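PDB 2OBN: DUF1611 domain-containing protein from Anabaena variabilis, which is of unknown function but joins a Rossmann-like domain to a P-loop NTPase-like domain, so it may well bind nucleotides. Local coordinates for residues E136-L150 / V206-M220. The protein carries 2 engineered substitutions. Numbering follows the deposited sequence.
Sequences EPANLDVASGAARTL and VRVDFAAGAVEQMVM. With PG4 (tetraethylene glycol), chain H.
Ala143 sits straight on the helix: its CB lies 3.7 Å from Ala212 CB and touches the backbone at Gly213, where the backbones of the two segments come closest. Just before it, Asp141 O receives a CA-H...O contact from Gly213 CA, a close approach made possible by the lack of a side chain at Gly213. One water bridges Ala143 N, Gly213 N and Asp209 O. Glu216 fastens the next turn of the loop. With CG anti to the backbone N (chi1 -175°) and an extended chain, it brings OE2 to Ser144 N at 3.0 Å and Ala146 N at 2.9 Å, the two donors arriving from opposite faces of the carboxylate. Farther on, Leu150 CD1 packs on Val219 CG1 at 3.5 Å, and the selenium of Met220 lies against Ala146 and Ala147. The loop thus runs along helix 208-222 as it passes from the last strand of the Rossmann-like sheet to strand 153-159, a central strand of the P-loop-type domain. Packing is looser at the Glu136 end, where a tetraethylene glycol, probably from the crystallisation liquor, lies over Arg207 and Phe210. Arg207 grips Glu136 side-on, NE to OE1 at 3.1 Å and NH2 to OE2 at 3.0 Å, the two planes 45° apart; its backbone N also binds OE1. The guanidinium is sandwiched between glycol C8 and Phe210 CE2. A glutamine in place of Glu136 would probably leave the arginine's charge without its mate and weaken this grip. Leu140 packs CD1 against Phe210 CB (3.9 Å), Val206 and Ala214, while the CB of exposed Asn139 points away from the helix.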
# COMPACT_ATOMS: atom_id res chain seq x y z
N GLU B 136 5.35 -12.32 -1.86
CA GLU B 136 6.17 -11.12 -1.69
C GLU B 136 7.66 -11.41 -1.86
O GLU B 136 8.15 -12.41 -1.35
CB GLU B 136 5.90 -10.52 -0.30
CG GLU B 136 6.65 -9.24 -0.02
CD GLU B 136 6.27 -8.59 1.30
OE1 GLU B 136 5.07 -8.48 1.63
OE2 GLU B 136 7.21 -8.15 2.00
N PRO B 137 8.38 -10.56 -2.60
CA PRO B 137 9.83 -10.80 -2.69
C PRO B 137 10.51 -10.75 -1.32
O PRO B 137 10.03 -10.09 -0.39
CB PRO B 137 10.33 -9.65 -3.57
CG PRO B 137 9.14 -9.15 -4.29
CD PRO B 137 7.98 -9.37 -3.38
N ALA B 138 11.62 -11.45 -1.20
CA ALA B 138 12.37 -11.48 0.04
C ALA B 138 13.27 -10.26 0.23
O ALA B 138 13.63 -9.58 -0.74
CB ALA B 138 13.22 -12.74 0.08
N ASN B 139 13.64 -10.02 1.48
CA ASN B 139 14.59 -8.98 1.86
C ASN B 139 14.21 -7.57 1.43
O ASN B 139 15.05 -6.82 0.93
CB ASN B 139 15.99 -9.33 1.31
CG ASN B 139 16.46 -10.71 1.75
OD1 ASN B 139 17.01 -11.47 0.94
ND2 ASN B 139 16.23 -11.06 3.02
N LEU B 140 12.95 -7.22 1.63
CA LEU B 140 12.50 -5.89 1.32
C LEU B 140 12.81 -4.98 2.49
O LEU B 140 12.86 -5.43 3.64
CB LEU B 140 11.01 -5.87 1.02
CG LEU B 140 10.61 -6.60 -0.26
CD1 LEU B 140 9.11 -6.49 -0.45
CD2 LEU B 140 11.36 -6.03 -1.48
N ASP B 141 13.07 -3.71 2.19
CA ASP B 141 13.35 -2.73 3.23
C ASP B 141 12.45 -1.54 2.89
O ASP B 141 11.68 -1.61 1.93
CB ASP B 141 14.82 -2.33 3.23
CG ASP B 141 15.31 -1.90 4.62
OD1 ASP B 141 14.51 -1.92 5.59
OD2 ASP B 141 16.51 -1.54 4.75
N VAL B 142 12.53 -0.48 3.69
CA VAL B 142 11.75 0.72 3.43
C VAL B 142 12.49 1.51 2.34
O VAL B 142 13.72 1.52 2.30
CB VAL B 142 11.51 1.53 4.73
CG1 VAL B 142 10.78 2.83 4.43
CG2 VAL B 142 10.69 0.68 5.71
N ALA B 143 11.75 2.11 1.42
CA ALA B 143 12.37 2.88 0.33
C ALA B 143 12.84 4.24 0.84
O ALA B 143 12.28 4.79 1.79
CB ALA B 143 11.41 3.06 -0.79
N SER B 144 13.87 4.78 0.18
CA SER B 144 14.46 6.06 0.57
C SER B 144 14.60 7.06 -0.58
O SER B 144 15.35 8.04 -0.47
CB SER B 144 15.85 5.81 1.17
OG SER B 144 16.74 5.32 0.17
N GLY B 145 13.88 6.83 -1.68
CA GLY B 145 14.00 7.69 -2.86
C GLY B 145 15.33 7.55 -3.62
O GLY B 145 15.70 8.45 -4.38
N ALA B 146 16.01 6.41 -3.44
CA ALA B 146 17.33 6.14 -4.05
C ALA B 146 17.34 6.12 -5.57
O ALA B 146 18.40 6.31 -6.15
CB ALA B 146 17.91 4.83 -3.54
N ALA B 147 16.18 5.87 -6.18
CA ALA B 147 16.06 5.82 -7.63
C ALA B 147 16.27 7.18 -8.30
O ALA B 147 16.60 7.23 -9.47
CB ALA B 147 14.71 5.26 -8.02
N ARG B 148 16.09 8.28 -7.55
CA ARG B 148 16.27 9.63 -8.08
C ARG B 148 17.69 9.85 -8.56
O ARG B 148 17.95 10.77 -9.34
CB ARG B 148 15.97 10.67 -7.00
CG ARG B 148 17.08 10.87 -6.02
CD ARG B 148 16.65 11.68 -4.82
NE ARG B 148 17.80 12.01 -3.99
CZ ARG B 148 18.44 11.15 -3.18
NH1 ARG B 148 18.07 9.88 -3.05
NH2 ARG B 148 19.48 11.59 -2.47
N THR B 149 18.60 9.04 -8.02
CA THR B 149 20.03 9.03 -8.31
C THR B 149 20.40 8.39 -9.66
O THR B 149 21.53 8.55 -10.14
CB THR B 149 20.71 8.14 -7.25
OG1 THR B 149 20.33 8.56 -5.94
CG2 THR B 149 22.15 8.19 -7.34
N LEU B 150 19.47 7.63 -10.25
CA LEU B 150 19.75 6.87 -11.45
C LEU B 150 19.82 7.73 -12.70
O LEU B 150 19.10 8.73 -12.81
CB LEU B 150 18.74 5.74 -11.63
CG LEU B 150 18.69 4.64 -10.57
CD1 LEU B 150 17.41 3.84 -10.76
CD2 LEU B 150 19.90 3.74 -10.60
N VAL B 206 2.11 -7.05 -1.98
CA VAL B 206 3.18 -6.66 -1.06
C VAL B 206 2.57 -5.90 0.13
O VAL B 206 1.59 -5.15 -0.04
CB VAL B 206 4.25 -5.77 -1.75
CG1 VAL B 206 5.32 -5.31 -0.74
CG2 VAL B 206 4.91 -6.52 -2.90
N ARG B 207 3.12 -6.10 1.32
CA ARG B 207 2.63 -5.39 2.51
C ARG B 207 2.89 -3.90 2.33
O ARG B 207 3.91 -3.52 1.75
CB ARG B 207 3.32 -5.89 3.78
CG ARG B 207 2.91 -7.29 4.20
CD ARG B 207 3.84 -7.84 5.27
NE ARG B 207 5.14 -8.23 4.71
CZ ARG B 207 6.14 -8.77 5.42
NH1 ARG B 207 6.03 -8.97 6.72
NH2 ARG B 207 7.27 -9.10 4.81
N VAL B 208 1.98 -3.08 2.85
CA VAL B 208 2.05 -1.62 2.71
C VAL B 208 3.43 -1.04 3.05
O VAL B 208 4.00 -0.29 2.25
CB VAL B 208 0.89 -0.94 3.49
CG1 VAL B 208 1.14 0.55 3.76
CG2 VAL B 208 -0.43 -1.13 2.77
N ASP B 209 3.96 -1.43 4.20
CA ASP B 209 5.25 -0.95 4.71
C ASP B 209 6.40 -1.13 3.70
O ASP B 209 7.32 -0.30 3.63
CB ASP B 209 5.62 -1.73 5.99
CG ASP B 209 6.23 -0.86 7.08
OD1 ASP B 209 6.23 0.38 6.98
OD2 ASP B 209 6.65 -1.44 8.10
N PHE B 210 6.36 -2.22 2.94
CA PHE B 210 7.45 -2.56 2.02
C PHE B 210 7.16 -2.33 0.53
O PHE B 210 8.02 -2.63 -0.32
CB PHE B 210 7.84 -4.02 2.23
CG PHE B 210 8.24 -4.33 3.65
CD1 PHE B 210 9.40 -3.76 4.19
CD2 PHE B 210 7.49 -5.19 4.44
CE1 PHE B 210 9.80 -4.04 5.49
CE2 PHE B 210 7.89 -5.49 5.75
CZ PHE B 210 9.05 -4.91 6.27
N ALA B 211 5.99 -1.76 0.24
CA ALA B 211 5.54 -1.57 -1.14
C ALA B 211 6.47 -0.69 -1.96
O ALA B 211 6.88 -1.08 -3.05
CB ALA B 211 4.09 -1.01 -1.16
N ALA B 212 6.78 0.49 -1.43
CA ALA B 212 7.68 1.41 -2.13
C ALA B 212 9.06 0.79 -2.28
O ALA B 212 9.72 0.95 -3.31
CB ALA B 212 7.77 2.74 -1.37
N GLY B 213 9.48 0.05 -1.25
CA GLY B 213 10.79 -0.62 -1.23
C GLY B 213 10.87 -1.71 -2.28
O GLY B 213 11.93 -1.96 -2.85
N ALA B 214 9.73 -2.36 -2.54
CA ALA B 214 9.66 -3.41 -3.54
C ALA B 214 9.89 -2.81 -4.93
O ALA B 214 10.52 -3.41 -5.77
CB ALA B 214 8.28 -4.11 -3.49
N VAL B 215 9.34 -1.62 -5.15
CA VAL B 215 9.49 -0.93 -6.44
C VAL B 215 10.92 -0.39 -6.54
O VAL B 215 11.60 -0.60 -7.55
CB VAL B 215 8.45 0.22 -6.60
CG1 VAL B 215 8.69 1.00 -7.90
CG2 VAL B 215 7.03 -0.33 -6.57
N GLU B 216 11.39 0.28 -5.49
CA GLU B 216 12.73 0.82 -5.49
C GLU B 216 13.78 -0.26 -5.78
O GLU B 216 14.67 -0.06 -6.59
CB GLU B 216 13.03 1.47 -4.13
CG GLU B 216 14.36 2.15 -4.06
CD GLU B 216 14.60 2.77 -2.72
OE1 GLU B 216 14.86 2.01 -1.76
OE2 GLU B 216 14.58 4.00 -2.62
N GLN B 217 13.65 -1.39 -5.12
CA GLN B 217 14.58 -2.50 -5.28
C GLN B 217 14.70 -2.97 -6.73
O GLN B 217 15.80 -3.18 -7.22
CB GLN B 217 14.15 -3.67 -4.39
CG GLN B 217 15.19 -4.72 -4.19
CD GLN B 217 14.58 -5.99 -3.62
OE1 GLN B 217 13.70 -6.60 -4.25
NE2 GLN B 217 15.05 -6.40 -2.44
N MSE B 218 13.58 -3.12 -7.42
CA MSE B 218 13.60 -3.56 -8.81
C MSE B 218 14.22 -2.50 -9.71
O MSE B 218 15.03 -2.80 -10.59
CB MSE B 218 12.16 -3.87 -9.28
CG MSE B 218 12.05 -4.38 -10.71
SE MSE B 218 10.21 -4.85 -11.17
CE MSE B 218 9.46 -3.20 -10.65
N VAL B 219 13.83 -1.25 -9.49
CA VAL B 219 14.32 -0.11 -10.26
C VAL B 219 15.83 0.10 -10.06
O VAL B 219 16.54 0.44 -11.01
CB VAL B 219 13.53 1.17 -9.90
CG1 VAL B 219 14.20 2.42 -10.42
CG2 VAL B 219 12.06 1.05 -10.43
N MSE B 220 16.33 -0.11 -8.85
CA MSE B 220 17.78 0.01 -8.62
C MSE B 220 18.57 -1.15 -9.23
O MSE B 220 19.74 -1.01 -9.54
CB MSE B 220 18.09 0.09 -7.12
CG MSE B 220 17.55 1.31 -6.42
SE MSE B 220 18.31 2.94 -7.08
CE MSE B 220 20.09 2.77 -6.39
O1 PG4 H . 10.02 -9.13 2.32
C1 PG4 H . 10.73 -9.34 3.55
C2 PG4 H . 10.62 -8.11 4.45
O2 PG4 H . 11.13 -8.38 5.76
C3 PG4 H . 10.17 -8.56 6.82
C4 PG4 H . 10.02 -10.05 7.14
O3 PG4 H . 8.71 -10.37 7.60
C5 PG4 H . 8.48 -11.78 7.72
C6 PG4 H . 7.01 -12.13 7.50
O4 PG4 H . 6.71 -12.07 6.10
C7 PG4 H . 5.49 -12.74 5.73
C8 PG4 H . 4.88 -12.10 4.48
O5 PG4 H . 5.87 -11.94 3.45
O HOH W 1 13.82 -2.80 -0.52
O HOH W 2 8.78 0.81 1.67
O HOH W 3 13.48 5.31 -4.91